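Local coordinates for protein dihydrodipicolinate synthase (Bacteroides thetaiotaomicron, PDB 4XKY) that probably catalyses an aldolase-type reaction through a Schiff base with pyruvate, as dihydrodipicolinate synthases of lysine synthesis and N-acetylneuraminate lyases do, at residues T48-S51 and Q52-S55; E284-E287 and R288-W292. All blocks are in the same frame, centred on the assembly; numbering follows the deposited sequence.

Contact 1. Residues T48-S51 and Q52-S55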
ATOM      1  N   THR A  48      13.288  11.656 -14.012  1.00 28.18           N
ATOM      2  CA  THR A  48      13.138  12.303 -15.308  1.00 29.43           C
ATOM      3  C   THR A  48      14.180  11.875 -16.371  1.00 28.41           C
ATOM      4  O   THR A  48      13.864  11.850 -17.583  1.00 27.04           O
ATOM      5  CB  THR A  48      13.154  13.828 -15.119  1.00 28.84           C
ATOM      6  OG1 THR A  48      12.044  14.191 -14.293  1.00 30.09           O
ATOM      7  CG2 THR A  48      13.010  14.523 -16.412  1.00 30.18           C
ATOM      8  N   GLY A  49      15.378  11.523 -15.892  1.00 26.76           N
ATOM      9  CA  GLY A  49      16.491  11.004 -16.714  1.00 26.45           C
ATOM     10  C   GLY A  49      16.450   9.504 -16.957  1.00 27.02           C
ATOM     11  O   GLY A  49      17.396   8.947 -17.519  1.00 25.54           O
ATOM     12  N   GLU A  50      15.372   8.846 -16.511  1.00 27.86           N
ATOM     13  CA  GLU A  50      15.166   7.392 -16.745  1.00 27.94           C
ATOM     14  C   GLU A  50      16.319   6.511 -16.178  1.00 28.36           C
ATOM     15  O   GLU A  50      16.651   5.479 -16.762  1.00 26.72           O
ATOM     16  CB  GLU A  50      15.031   7.117 -18.273  1.00 27.98           C
ATOM     17  CG  GLU A  50      13.731   7.555 -18.921  1.00 29.11           C
ATOM     18  CD  GLU A  50      13.789   7.554 -20.452  1.00 31.78           C
ATOM     19  OE1 GLU A  50      13.436   6.539 -21.113  1.00 30.88           O
ATOM     20  OE2 GLU A  50      14.189   8.600 -20.992  1.00 30.30           O
ATOM     21  N   SER A  51      16.950   6.883 -15.072  1.00 31.40           N
ATOM     22  CA  SER A  51      18.235   6.210 -14.732  1.00 36.24           C
ATOM     23  C   SER A  51      18.090   4.688 -14.542  1.00 38.31           C
ATOM     24  O   SER A  51      18.870   3.882 -15.071  1.00 37.83           O
ATOM     25  CB  SER A  51      18.888   6.784 -13.478  1.00 38.77           C
ATOM     26  OG  SER A  51      20.169   6.171 -13.291  1.00 39.30           O
ATOM     27  N   GLN A  52      17.070   4.301 -13.799  1.00 41.12           N
ATOM     28  CA  GLN A  52      16.874   2.887 -13.489  1.00 46.33           C
ATOM     29  C   GLN A  52      16.743   2.021 -14.745  1.00 40.99           C
ATOM     30  O   GLN A  52      17.258   0.891 -14.768  1.00 40.91           O
ATOM     31  CB  GLN A  52      15.625   2.714 -12.638  1.00 54.05           C
ATOM     32  CG  GLN A  52      14.359   3.142 -13.368  1.00 60.87           C
ATOM     33  CD  GLN A  52      13.280   3.638 -12.430  1.00 68.68           C
ATOM     34  OE1 GLN A  52      13.408   3.537 -11.208  1.00 72.48           O
ATOM     35  NE2 GLN A  52      12.206   4.181 -12.999  1.00 71.41           N
ATOM     36  N   SER A  53      16.090   2.555 -15.786  1.00 33.41           N
ATOM     37  CA  SER A  53      15.738   1.745 -16.968  1.00 30.34           C
ATOM     38  C   SER A  53      16.845   1.713 -18.036  1.00 28.08           C
ATOM     39  O   SER A  53      16.790   0.946 -18.994  1.00 26.51           O
ATOM     40  CB  SER A  53      14.388   2.202 -17.541  1.00 30.82           C
ATOM     41  OG  SER A  53      14.558   3.362 -18.340  1.00 34.14           O
ATOM     42  N   LEU A  54      17.879   2.524 -17.836  1.00 27.84           N
ATOM     43  CA  LEU A  54      19.040   2.593 -18.730  1.00 27.44           C
ATOM     44  C   LEU A  54      20.139   1.666 -18.282  1.00 27.88           C
ATOM     45  O   LEU A  54      20.286   1.394 -17.109  1.00 27.35           O
ATOM     46  CB  LEU A  54      19.594   4.013 -18.756  1.00 27.58           C
ATOM     47  CG  LEU A  54      18.596   5.064 -19.244  1.00 29.00           C
ATOM     48  CD1 LEU A  54      19.254   6.420 -19.312  1.00 28.64           C
ATOM     49  CD2 LEU A  54      17.960   4.703 -20.575  1.00 30.33           C
ATOM     50  N   SER A  55      20.911   1.179 -19.239  1.00 29.68           N
ATOM     51  CA  SER A  55      22.063   0.356 -18.942  1.00 31.48           C
ATOM     52  C   SER A  55      23.125   1.164 -18.174  1.00 32.72           C
ATOM     53  O   SER A  55      23.141   2.398 -18.194  1.00 31.73           O
ATOM     54  CB  SER A  55      22.667  -0.174 -20.240  1.00 32.63           C
ATOM     55  OG  SER A  55      23.402   0.853 -20.896  1.00 32.21           O
TER
HETATM   56  O   HOH W   1      12.214   4.362 -20.071  1.00 28.49           O
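E50 and L54 show how one tight turn can order the side chains around it. The carbonyl of E50, whose backbone is left-handed (phi 58°), draws weak hydrogen bonds from S53 N and L54 N. A better one runs from L54 N to S51 O (3.2 Å), its donor above the carbonyl plane. With CG anti to its carbonyl carbon (chi1 -60°), L54 folds back over the turn: CG lies 3.2 Å from E50 O, and CD1 reaches G49 O at 3.6 Å. Cutting L54 back to an alanine would remove CG and both methyls, and is likely to open a gap beside these two carbonyls and lose contacts with T14 and A277. Beyond E50 CB a water gives a proton to E50 OE1 (2.7 Å) and takes one from S53 OG (3.1 Å). E50 OE1 also accepts A277 N, while OE2 pairs with K263, fixing the buried carboxylate at both oxygens. T48, predicted to bind pyruvate, bonds through OG1 to Y258. An aromatic side chain of another subunit packs on Q52 and S53. The turn joins strand 42-44 to helix 56-70, capped by S55, and T48 and E50 rest against helix 257-268.

Contact 2. Residues E284-E287 and R288-W292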
ATOM      1  N   GLU A 284       3.522   8.066 -30.388  1.00 26.09           N
ATOM      2  CA  GLU A 284       3.338   7.964 -31.813  1.00 27.26           C
ATOM      3  C   GLU A 284       2.541   9.196 -32.330  1.00 28.54           C
ATOM      4  O   GLU A 284       2.285  10.131 -31.574  1.00 29.15           O
ATOM      5  CB  GLU A 284       2.661   6.596 -32.109  1.00 27.48           C
ATOM      6  CG  GLU A 284       3.568   5.417 -31.743  1.00 27.17           C
ATOM      7  CD  GLU A 284       2.983   4.024 -31.989  1.00 28.08           C
ATOM      8  OE1 GLU A 284       1.826   3.876 -32.495  1.00 26.58           O
ATOM      9  OE2 GLU A 284       3.740   3.057 -31.689  1.00 26.95           O
ATOM     10  N   GLN A 285       2.174   9.191 -33.602  1.00 30.54           N
ATOM     11  CA  GLN A 285       1.554  10.345 -34.301  1.00 35.41           C
ATOM     12  C   GLN A 285       0.366  11.004 -33.575  1.00 34.87           C
ATOM     13  O   GLN A 285       0.325  12.225 -33.429  1.00 33.40           O
ATOM     14  CB  GLN A 285       1.128   9.927 -35.742  1.00 39.35           C
ATOM     15  CG  GLN A 285       0.627  11.051 -36.669  1.00 43.91           C
ATOM     16  CD  GLN A 285      -0.095  10.544 -37.936  1.00 48.95           C
ATOM     17  OE1 GLN A 285      -1.268  10.165 -37.884  1.00 51.71           O
ATOM     18  NE2 GLN A 285       0.598  10.562 -39.081  1.00 51.04           N
ATOM     19  N   ARG A 286      -0.612  10.206 -33.154  1.00 35.17           N
ATOM     20  CA  ARG A 286      -1.766  10.762 -32.469  1.00 36.47           C
ATOM     21  C   ARG A 286      -1.439  11.521 -31.184  1.00 33.84           C
ATOM     22  O   ARG A 286      -1.903  12.643 -30.977  1.00 32.07           O
ATOM     23  CB  ARG A 286      -2.794   9.701 -32.129  1.00 40.94           C
ATOM     24  CG  ARG A 286      -4.138  10.352 -31.853  1.00 46.65           C
ATOM     25  CD  ARG A 286      -5.274   9.352 -31.897  1.00 53.40           C
ATOM     26  NE  ARG A 286      -5.100   8.379 -30.829  1.00 57.67           N
ATOM     27  CZ  ARG A 286      -5.362   8.618 -29.547  1.00 64.79           C
ATOM     28  NH1 ARG A 286      -5.819   9.800 -29.155  1.00 68.62           N
ATOM     29  NH2 ARG A 286      -5.160   7.669 -28.645  1.00 69.62           N
ATOM     30  N   GLU A 287      -0.677  10.899 -30.302  1.00 31.73           N
ATOM     31  CA  GLU A 287      -0.351  11.545 -29.046  1.00 31.11           C
ATOM     32  C   GLU A 287       0.587  12.727 -29.319  1.00 30.32           C
ATOM     33  O   GLU A 287       0.454  13.792 -28.724  1.00 32.14           O
ATOM     34  CB  GLU A 287       0.249  10.549 -28.037  1.00 31.87           C
ATOM     35  CG  GLU A 287      -0.750   9.506 -27.513  1.00 33.20           C
ATOM     36  CD  GLU A 287      -1.151   8.503 -28.575  1.00 36.09           C
ATOM     37  OE1 GLU A 287      -0.273   8.025 -29.320  1.00 36.00           O
ATOM     38  OE2 GLU A 287      -2.358   8.221 -28.695  1.00 40.05           O
ATOM     39  N   ARG A 288       1.511  12.545 -30.248  1.00 29.71           N
ATOM     40  CA  ARG A 288       2.421  13.604 -30.609  1.00 31.49           C
ATOM     41  C   ARG A 288       1.625  14.818 -31.119  1.00 32.71           C
ATOM     42  O   ARG A 288       1.905  15.944 -30.726  1.00 32.91           O
ATOM     43  CB  ARG A 288       3.428  13.106 -31.639  1.00 31.74           C
ATOM     44  CG  ARG A 288       4.429  14.145 -32.063  1.00 32.68           C
ATOM     45  CD  ARG A 288       5.377  13.596 -33.102  1.00 34.05           C
ATOM     46  NE  ARG A 288       6.316  14.616 -33.557  1.00 34.33           N
ATOM     47  CZ  ARG A 288       7.466  14.916 -32.959  1.00 36.02           C
ATOM     48  NH1 ARG A 288       7.846  14.284 -31.848  1.00 35.45           N
ATOM     49  NH2 ARG A 288       8.249  15.854 -33.489  1.00 36.63           N
ATOM     50  N   GLY A 289       0.611  14.566 -31.947  1.00 33.93           N
ATOM     51  CA  GLY A 289      -0.338  15.605 -32.378  1.00 35.35           C
ATOM     52  C   GLY A 289      -1.006  16.348 -31.231  1.00 35.09           C
ATOM     53  O   GLY A 289      -1.173  17.565 -31.272  1.00 35.31           O
ATOM     54  N   LYS A 290      -1.389  15.621 -30.195  1.00 34.00           N
ATOM     55  CA  LYS A 290      -2.008  16.245 -29.037  1.00 33.95           C
ATOM     56  C   LYS A 290      -1.036  17.080 -28.252  1.00 32.07           C
ATOM     57  O   LYS A 290      -1.406  18.104 -27.696  1.00 31.98           O
ATOM     58  CB  LYS A 290      -2.567  15.206 -28.084  1.00 36.13           C
ATOM     59  CG  LYS A 290      -3.803  14.508 -28.598  1.00 40.96           C
ATOM     60  CD  LYS A 290      -4.440  13.712 -27.479  1.00 45.17           C
ATOM     61  CE  LYS A 290      -5.240  12.559 -28.024  1.00 50.58           C
ATOM     62  NZ  LYS A 290      -6.527  13.013 -28.619  1.00 55.46           N
ATOM     63  N   ILE A 291       0.200  16.612 -28.135  1.00 29.86           N
ATOM     64  CA  ILE A 291       1.176  17.365 -27.395  1.00 28.11           C
ATOM     65  C   ILE A 291       1.454  18.658 -28.172  1.00 28.51           C
ATOM     66  O   ILE A 291       1.536  19.695 -27.578  1.00 27.78           O
ATOM     67  CB  ILE A 291       2.477  16.558 -27.136  1.00 27.09           C
ATOM     68  CG1 ILE A 291       2.202  15.395 -26.177  1.00 26.27           C
ATOM     69  CG2 ILE A 291       3.563  17.465 -26.578  1.00 26.68           C
ATOM     70  CD1 ILE A 291       2.096  15.765 -24.720  1.00 25.93           C
ATOM     71  N   TRP A 292       1.590  18.599 -29.495  1.00 30.29           N
ATOM     72  CA  TRP A 292       1.827  19.812 -30.299  1.00 32.96           C
ATOM     73  C   TRP A 292       0.696  20.853 -30.093  1.00 36.16           C
ATOM     74  O   TRP A 292       0.960  22.033 -29.837  1.00 35.95           O
ATOM     75  CB  TRP A 292       2.012  19.443 -31.782  1.00 33.07           C
ATOM     76  CG  TRP A 292       2.166  20.612 -32.731  1.00 34.15           C
ATOM     77  CD1 TRP A 292       1.379  20.884 -33.805  1.00 35.07           C
ATOM     78  CD2 TRP A 292       3.184  21.630 -32.709  1.00 34.25           C
ATOM     79  NE1 TRP A 292       1.823  22.016 -34.446  1.00 35.70           N
ATOM     80  CE2 TRP A 292       2.924  22.503 -33.787  1.00 36.10           C
ATOM     81  CE3 TRP A 292       4.264  21.908 -31.861  1.00 34.88           C
ATOM     82  CZ2 TRP A 292       3.723  23.639 -34.063  1.00 36.89           C
ATOM     83  CZ3 TRP A 292       5.064  23.042 -32.129  1.00 36.71           C
ATOM     84  CH2 TRP A 292       4.783  23.885 -33.228  1.00 36.70           C
TER
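E284 O accepts R288 N at 2.9 Å, the donor arriving nearly along the C=O axis, and this bond closes the first turn of a helix for which E284 holds the N-cap position. R288 CB packs at 3.2 Å against the same E284 O. The R288 chain then runs out fully extended from CG to NE, with CG anti to the backbone N (chi1 -179°), and carries NH1 away to D274 and S267.

At Q285 the carbonyl O takes G289 N at 2.8 Å, tilted out of the carbonyl plane, a step made by backbone alone.

R286 repeats the pattern, its O receiving K290 N, and adds the main side-chain encounter. R286 and K290 lie side by side and point the same way. The arginine bends at chi3 (64°), which brings R286 NH1 to 3.3 Å from K290 NZ, and this nitrogen sits at the guanidinium edge, in its plane. Two like charges thus come close, and the E287 carboxylate probably offsets part of the positive charge: its CD lies over one guanidinium face, and E287 OE2 forms a salt bridge to R286 NH2 at 2.9 Å. That oxygen stands well out of the guanidinium plane, so the attraction is one of charge without a directed N-H.

E287 O, finally, accepts I291 N, while I291 CG1 lies 3.5 Å from E287 O. The buried isoleucine turns inward to C264, V251 and F283, and W292 touches L268. The whole is the first turns of an amphipathic alpha-helix, with its i to i+4 backbone bonds, E284, R286 and K290 on the outer side, and I291 and the aliphatic part of R288 against helix 257-268 in the helical C-terminal region that follows a DapA-family barrel.

In the fold
Going from the N terminus, the chain leaves strand 42-44 of the barrel, makes the turn of contact 1, and enters helix 56-70. More than two hundred residues later, once the remaining barrel strands and helix 257-268 are complete, contact 2 starts helix 285-298 near the C terminus. Each contact is a single unbroken stretch, so the two follow in series and neither nest nor cross. The centres of contact 1 and contact 2 are about 23 Å apart. The nearest atoms of contact 1 and contact 2 are about 14 Å apart. What links them is helix 257-268: L259, L262 and K263 meet contact 1, whereas C264, S267 and L268 meet contact 2. That helix therefore stands between the predicted pyruvate site and the outer C-terminal helix.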